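Local coordinates for protein tryptophan halogenase superfamily (Brevundimonas sp. BAL3, PDB 6FRL) that is a flavin-dependent halogenase that prefers bromination over chlorination, probably acting on aromatic, indole-like substrates, at residues B[386-391]-B[440-445]; B[394-399]-B[448-453]. All blocks are in the same frame, centred on the assembly; numbering follows the deposited sequence.

Contact 1: B[386-391]-B[440-445]; sequences TAREME and YRWEMF
CB of R388 points toward W442, while E389 meets it with the flank of its CA and CB, and the helical segment 386-391 packs on the loop 440-445 through van der Waals contacts. The two backbones come close: the CA atoms of E389 and W442 lie 5.0 Å apart, and the carbonyl O of W442 approaches CA of E389 to 3.7 Å. The side chains part company beyond this point. CB of E389 touches CB of W442 at 4.0 Å. On the other flank, CD1 of the W442 indole lies 4.1 Å from CB of R388, an oblique approach to the ring. W442 itself adopts the left-handed helical backbone conformation.

R388 and R441 run side by side in the same direction, their guanidinium planes 34° apart. The touching is done by the chain, NH2 of R441 sitting 4.0 Å from CG of R388. Bends at chi2 and chi3 fold the R388 head against its own helix, toward E391 one turn on, where NE and NH2 grip the carboxylate side-on, one oxygen each, both met from above its plane; the NE–OE1 bond is nearly straight (170°). NH1 of R388 pairs with D384, whose carboxylate also has a long, weak ion pair with R441. These acids probably offset the like charges of the two arginines. E389 turns the other way: CG is anti to the backbone N (chi1 164°), and its carboxylate is held by T360 and R364, while CE of M444 lies 4.4 Å from CD of E389.

The loop, which links helix 422-434 to helix 447-456, thus lies across helix 376-402, M444 reaches on to helix 354-367, and R441 packs on R441 of the second subunit.

Contact 2: B[394-399]-B[448-453]; sequences RDFIIL and ASWLAI
F396 and W450 form a T-shaped (edge-to-face) pair between two nearly parallel helices of the tryptophan halogenase family fold. The segment axes make an angle of 18° and approach to 11.1 Å, a wide spacing bridged by large side chains.

F396 can be followed outward. Its CB sits over one face of the indole, above the rim at CZ2 of W450 (3.9 Å). With CG anti to the backbone N (chi1 -170°), the ring extends toward helix 447-456, and CD1 comes over the centre of the same indole face, 3.7 Å from CE2 of W450. The planes meet at 61°, the evidence for an edge pointing at a face. Farther out, CE1 has the carbonyl O of S449 at the ring edge, near its plane, 3.6 Å away, and CZ ends 3.5 Å from CG1 of I453.

L399, one helical turn on, brings CD2 obliquely to the indole, equally near CE3 and CZ3. K427 makes a cation-pi contact with the indole. Replacing W450 by an alanine would probably leave CD1 of F396 and CD2 of L399 without their aromatic partner and open a gap between the helices. Next to the indole, L399 and I453 lie alongside one another pointing opposite ways, CD2 of L399 meeting CG2 of I453 at 3.8 Å.

Contacts 1 and 2 have centres about 13 Å apart and share helix 376-402: 386-391 and 394-399 are successive parts of it, followed along the chain by 440-445 and 448-453. The segments therefore alternate: the loop crosses the long helix, and helix 447-456 then runs nearly parallel to it. The two contacts touch directly, since F445 at the end of the loop stacks on F396 and the carbonyl O of F445 lies 3.2 Å from NE1 of W450, a probable hydrogen bond. Contact 1 is nearer the surface and the second subunit, whereas contact 2 is buried. Together they join one long helix to a continuous loop-helix run within the halogenase family region.

Contact 1: B[386-391]-B[440-445]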
loop_
_atom_site.group_PDB
_atom_site.type_symbol
_atom_site.label_atom_id
_atom_site.label_comp_id
_atom_site.label_asym_id
_atom_site.label_seq_id
_atom_site.Cartn_x
_atom_site.Cartn_y
_atom_site.Cartn_z
ATOM N N THR B 386 -10.610 -2.504 10.178
ATOM C CA THR B 386 -10.305 -3.023 11.528
ATOM C C THR B 386 -10.171 -4.555 11.567
ATOM O O THR B 386 -9.216 -5.102 12.135
ATOM C CB THR B 386 -11.379 -2.549 12.551
ATOM O OG1 THR B 386 -11.543 -1.115 12.477
ATOM C CG2 THR B 386 -11.002 -2.955 13.974
ATOM N N ALA B 387 -11.128 -5.232 10.947
ATOM C CA ALA B 387 -11.141 -6.701 10.841
ATOM C C ALA B 387 -9.877 -7.210 10.120
ATOM O O ALA B 387 -9.185 -8.066 10.664
ATOM C CB ALA B 387 -12.387 -7.197 10.096
ATOM N N ARG B 388 -9.579 -6.669 8.939
ATOM C CA ARG B 388 -8.442 -7.133 8.179
ATOM C C ARG B 388 -7.156 -6.906 8.961
ATOM O O ARG B 388 -6.292 -7.790 8.995
ATOM C CB ARG B 388 -8.333 -6.485 6.770
ATOM C CG ARG B 388 -9.562 -6.604 5.875
ATOM C CD ARG B 388 -9.942 -8.031 5.468
ATOM N NE ARG B 388 -10.626 -8.849 6.494
ATOM C CZ ARG B 388 -11.945 -8.806 6.819
ATOM N NH1 ARG B 388 -12.805 -7.957 6.262
ATOM N NH2 ARG B 388 -12.429 -9.648 7.731
ATOM N N GLU B 389 -7.042 -5.741 9.605
ATOM C CA GLU B 389 -5.825 -5.399 10.370
ATOM C C GLU B 389 -5.582 -6.392 11.553
ATOM O O GLU B 389 -4.448 -6.859 11.797
ATOM C CB GLU B 389 -5.882 -3.916 10.830
ATOM C CG GLU B 389 -4.915 -3.489 11.945
ATOM C CD GLU B 389 -5.031 -2.011 12.270
ATOM O OE1 GLU B 389 -5.781 -1.683 13.200
ATOM O OE2 GLU B 389 -4.406 -1.160 11.595
ATOM N N MET B 390 -6.655 -6.725 12.255
ATOM C CA MET B 390 -6.566 -7.714 13.331
ATOM C C MET B 390 -6.099 -9.054 12.796
ATOM O O MET B 390 -5.237 -9.686 13.401
ATOM C CB MET B 390 -7.915 -7.861 14.084
ATOM C CG MET B 390 -8.263 -6.668 14.987
ATOM S SD MET B 390 -7.177 -6.487 16.414
ATOM C CE MET B 390 -7.700 -7.892 17.403
ATOM N N GLU B 391 -6.626 -9.464 11.652
ATOM C CA GLU B 391 -6.252 -10.737 11.044
ATOM C C GLU B 391 -4.767 -10.721 10.626
ATOM O O GLU B 391 -4.045 -11.737 10.803
ATOM C CB GLU B 391 -7.153 -11.071 9.819
ATOM C CG GLU B 391 -8.626 -11.415 10.136
ATOM C CD GLU B 391 -9.524 -11.389 8.905
ATOM O OE1 GLU B 391 -9.080 -10.992 7.791
ATOM O OE2 GLU B 391 -10.696 -11.760 9.018
ATOM N N TYR B 440 -0.827 -8.087 1.780
ATOM C CA TYR B 440 -2.237 -7.802 1.914
ATOM C C TYR B 440 -2.404 -6.349 2.362
ATOM O O TYR B 440 -1.426 -5.640 2.657
ATOM C CB TYR B 440 -2.855 -8.781 2.904
ATOM C CG TYR B 440 -2.695 -10.265 2.553
ATOM C CD1 TYR B 440 -3.316 -10.823 1.429
ATOM C CD2 TYR B 440 -1.927 -11.121 3.359
ATOM C CE1 TYR B 440 -3.174 -12.178 1.112
ATOM C CE2 TYR B 440 -1.799 -12.489 3.065
ATOM C CZ TYR B 440 -2.428 -13.009 1.935
ATOM O OH TYR B 440 -2.280 -14.348 1.639
ATOM N N ARG B 441 -3.640 -5.881 2.398
ATOM C CA ARG B 441 -3.929 -4.517 2.899
ATOM C C ARG B 441 -3.874 -4.576 4.427
ATOM O O ARG B 441 -4.185 -5.630 5.045
ATOM C CB ARG B 441 -5.313 -3.998 2.458
ATOM C CG ARG B 441 -5.618 -4.099 0.969
ATOM C CD ARG B 441 -7.100 -3.864 0.661
ATOM N NE ARG B 441 -8.008 -4.928 1.144
ATOM C CZ ARG B 441 -9.279 -4.749 1.555
ATOM N NH1 ARG B 441 -9.845 -3.539 1.566
ATOM N NH2 ARG B 441 -9.999 -5.792 1.972
ATOM N N TRP B 442 -3.468 -3.455 5.017
ATOM C CA TRP B 442 -3.597 -3.204 6.469
ATOM C C TRP B 442 -2.615 -3.979 7.361
ATOM O O TRP B 442 -2.892 -4.226 8.540
ATOM C CB TRP B 442 -5.070 -3.378 6.928
ATOM C CG TRP B 442 -6.015 -2.545 6.099
ATOM C CD1 TRP B 442 -6.984 -2.982 5.228
ATOM C CD2 TRP B 442 -6.042 -1.125 6.048
ATOM N NE1 TRP B 442 -7.628 -1.906 4.661
ATOM C CE2 TRP B 442 -7.062 -0.755 5.139
ATOM C CE3 TRP B 442 -5.303 -0.116 6.701
ATOM C CZ2 TRP B 442 -7.351 0.574 4.846
ATOM C CZ3 TRP B 442 -5.596 1.220 6.427
ATOM C CH2 TRP B 442 -6.616 1.554 5.506
ATOM N N GLU B 443 -1.452 -4.315 6.804
ATOM C CA GLU B 443 -0.369 -4.961 7.545
ATOM C C GLU B 443 0.247 -3.948 8.522
ATOM O O GLU B 443 0.675 -2.878 8.122
ATOM C CB GLU B 443 0.759 -5.406 6.595
ATOM C CG GLU B 443 0.410 -6.395 5.491
ATOM C CD GLU B 443 0.516 -7.867 5.883
ATOM O OE1 GLU B 443 0.347 -8.680 4.971
ATOM O OE2 GLU B 443 0.759 -8.228 7.058
ATOM N N MET B 444 0.316 -4.305 9.799
ATOM C CA MET B 444 1.026 -3.517 10.778
ATOM C C MET B 444 2.541 -3.742 10.601
ATOM O O MET B 444 3.342 -2.802 10.840
ATOM C CB MET B 444 0.610 -3.940 12.154
ATOM C CG MET B 444 1.237 -3.114 13.273
ATOM S SD MET B 444 0.271 -3.294 14.790
ATOM C CE MET B 444 -1.163 -2.285 14.376
ATOM N N PHE B 445 2.894 -4.972 10.176
ATOM C CA PHE B 445 4.257 -5.434 10.043
ATOM C C PHE B 445 4.665 -5.549 8.597
ATOM O O PHE B 445 4.043 -6.257 7.826
ATOM C CB PHE B 445 4.399 -6.782 10.755
ATOM C CG PHE B 445 4.187 -6.663 12.225
ATOM C CD1 PHE B 445 5.184 -6.116 13.021
ATOM C CD2 PHE B 445 2.957 -6.952 12.782
ATOM C CE1 PHE B 445 4.980 -5.920 14.374
ATOM C CE2 PHE B 445 2.763 -6.788 14.136
ATOM C CZ PHE B 445 3.782 -6.262 14.937
#

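Contact 2: B[394-399]-B[448-453]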
loop_
_atom_site.group_PDB
_atom_site.type_symbol
_atom_site.label_atom_id
_atom_site.label_comp_id
_atom_site.label_asym_id
_atom_site.label_seq_id
_atom_site.Cartn_x
_atom_site.Cartn_y
_atom_site.Cartn_z
ATOM N N ARG B 394 -2.785 -11.143 13.886
ATOM C CA ARG B 394 -2.936 -12.567 14.233
ATOM C C ARG B 394 -1.960 -13.502 13.475
ATOM O O ARG B 394 -1.214 -14.271 14.092
ATOM C CB ARG B 394 -4.381 -12.997 13.985
ATOM C CG ARG B 394 -4.719 -14.447 14.305
ATOM C CD ARG B 394 -5.953 -14.850 13.539
ATOM N NE ARG B 394 -5.772 -14.736 12.087
ATOM C CZ ARG B 394 -6.751 -14.873 11.193
ATOM N NH1 ARG B 394 -7.989 -15.136 11.599
ATOM N NH2 ARG B 394 -6.488 -14.744 9.887
ATOM N N ASP B 395 -1.974 -13.408 12.147
ATOM C CA ASP B 395 -1.103 -14.213 11.280
ATOM C C ASP B 395 0.378 -14.027 11.582
ATOM O O ASP B 395 1.112 -15.003 11.623
ATOM C CB ASP B 395 -1.370 -13.905 9.798
ATOM C CG ASP B 395 -2.718 -14.425 9.329
ATOM O OD1 ASP B 395 -3.487 -14.981 10.150
ATOM O OD2 ASP B 395 -3.011 -14.259 8.134
ATOM N N PHE B 396 0.828 -12.792 11.792
ATOM C CA PHE B 396 2.215 -12.589 12.211
ATOM C C PHE B 396 2.508 -13.300 13.525
ATOM O O PHE B 396 3.552 -13.948 13.642
ATOM C CB PHE B 396 2.546 -11.085 12.304
ATOM C CG PHE B 396 4.007 -10.777 12.494
ATOM C CD1 PHE B 396 4.945 -11.209 11.561
ATOM C CD2 PHE B 396 4.443 -9.999 13.566
ATOM C CE1 PHE B 396 6.310 -10.901 11.723
ATOM C CE2 PHE B 396 5.789 -9.694 13.728
ATOM C CZ PHE B 396 6.727 -10.156 12.798
ATOM N N ILE B 397 1.590 -13.195 14.506
ATOM C CA ILE B 397 1.771 -13.881 15.807
ATOM C C ILE B 397 1.816 -15.420 15.634
ATOM O O ILE B 397 2.709 -16.083 16.137
ATOM C CB ILE B 397 0.697 -13.450 16.846
ATOM C CG1 ILE B 397 0.960 -11.987 17.245
ATOM C CG2 ILE B 397 0.740 -14.351 18.080
ATOM C CD1 ILE B 397 -0.186 -11.287 17.931
ATOM N N ILE B 398 0.857 -15.962 14.895
ATOM C CA ILE B 398 0.814 -17.390 14.590
ATOM C C ILE B 398 2.163 -17.937 14.057
ATOM O O ILE B 398 2.660 -18.976 14.541
ATOM C CB ILE B 398 -0.317 -17.687 13.572
ATOM C CG1 ILE B 398 -1.670 -17.557 14.267
ATOM C CG2 ILE B 398 -0.166 -19.100 12.986
ATOM C CD1 ILE B 398 -2.848 -17.524 13.329
ATOM N N LEU B 399 2.741 -17.232 13.080
ATOM C CA LEU B 399 4.004 -17.632 12.453
ATOM C C LEU B 399 5.085 -17.995 13.456
ATOM O O LEU B 399 5.836 -18.953 13.211
ATOM C CB LEU B 399 4.541 -16.538 11.493
ATOM C CG LEU B 399 5.758 -16.927 10.647
ATOM C CD1 LEU B 399 5.424 -18.050 9.685
ATOM C CD2 LEU B 399 6.324 -15.755 9.894
ATOM N N ALA B 448 10.357 -6.393 6.165
ATOM C CA ALA B 448 11.576 -6.626 6.975
ATOM C C ALA B 448 11.279 -7.338 8.314
ATOM O O ALA B 448 12.125 -8.070 8.852
ATOM C CB ALA B 448 12.343 -5.337 7.205
ATOM N N SER B 449 10.076 -7.141 8.848
ATOM C CA SER B 449 9.711 -7.830 10.074
ATOM C C SER B 449 9.436 -9.304 9.838
ATOM O O SER B 449 9.704 -10.128 10.713
ATOM C CB SER B 449 8.515 -7.137 10.735
ATOM O OG SER B 449 8.958 -5.923 11.313
ATOM N N TRP B 450 8.874 -9.623 8.675
ATOM C CA TRP B 450 8.617 -11.021 8.275
ATOM C C TRP B 450 9.945 -11.760 8.063
ATOM O O TRP B 450 10.135 -12.881 8.550
ATOM C CB TRP B 450 7.707 -11.067 7.010
ATOM C CG TRP B 450 6.299 -10.671 7.344
ATOM C CD1 TRP B 450 5.806 -9.408 7.410
ATOM C CD2 TRP B 450 5.228 -11.538 7.738
ATOM N NE1 TRP B 450 4.487 -9.424 7.794
ATOM C CE2 TRP B 450 4.110 -10.720 8.018
ATOM C CE3 TRP B 450 5.107 -12.930 7.900
ATOM C CZ2 TRP B 450 2.883 -11.242 8.444
ATOM C CZ3 TRP B 450 3.879 -13.452 8.306
ATOM C CH2 TRP B 450 2.787 -12.609 8.570
ATOM N N LEU B 451 10.854 -11.084 7.342
ATOM C CA LEU B 451 12.245 -11.513 7.164
ATOM C C LEU B 451 12.933 -11.848 8.479
ATOM O O LEU B 451 13.584 -12.880 8.577
ATOM C CB LEU B 451 13.047 -10.458 6.424
ATOM C CG LEU B 451 14.499 -10.769 6.041
ATOM C CD1 LEU B 451 14.659 -12.117 5.342
ATOM C CD2 LEU B 451 15.056 -9.676 5.126
ATOM N N ALA B 452 12.772 -10.993 9.491
ATOM C CA ALA B 452 13.403 -11.226 10.806
ATOM C C ALA B 452 12.925 -12.532 11.443
ATOM O O ALA B 452 13.693 -13.253 12.098
ATOM C CB ALA B 452 13.141 -10.060 11.750
ATOM N N ILE B 453 11.643 -12.831 11.259
ATOM C CA ILE B 453 11.087 -14.052 11.819
ATOM C C ILE B 453 11.516 -15.275 10.982
ATOM O O ILE B 453 11.964 -16.289 11.546
ATOM C CB ILE B 453 9.559 -13.934 11.982
ATOM C CG1 ILE B 453 9.200 -12.692 12.859
ATOM C CG2 ILE B 453 8.972 -15.225 12.565
ATOM C CD1 ILE B 453 9.960 -12.537 14.168
#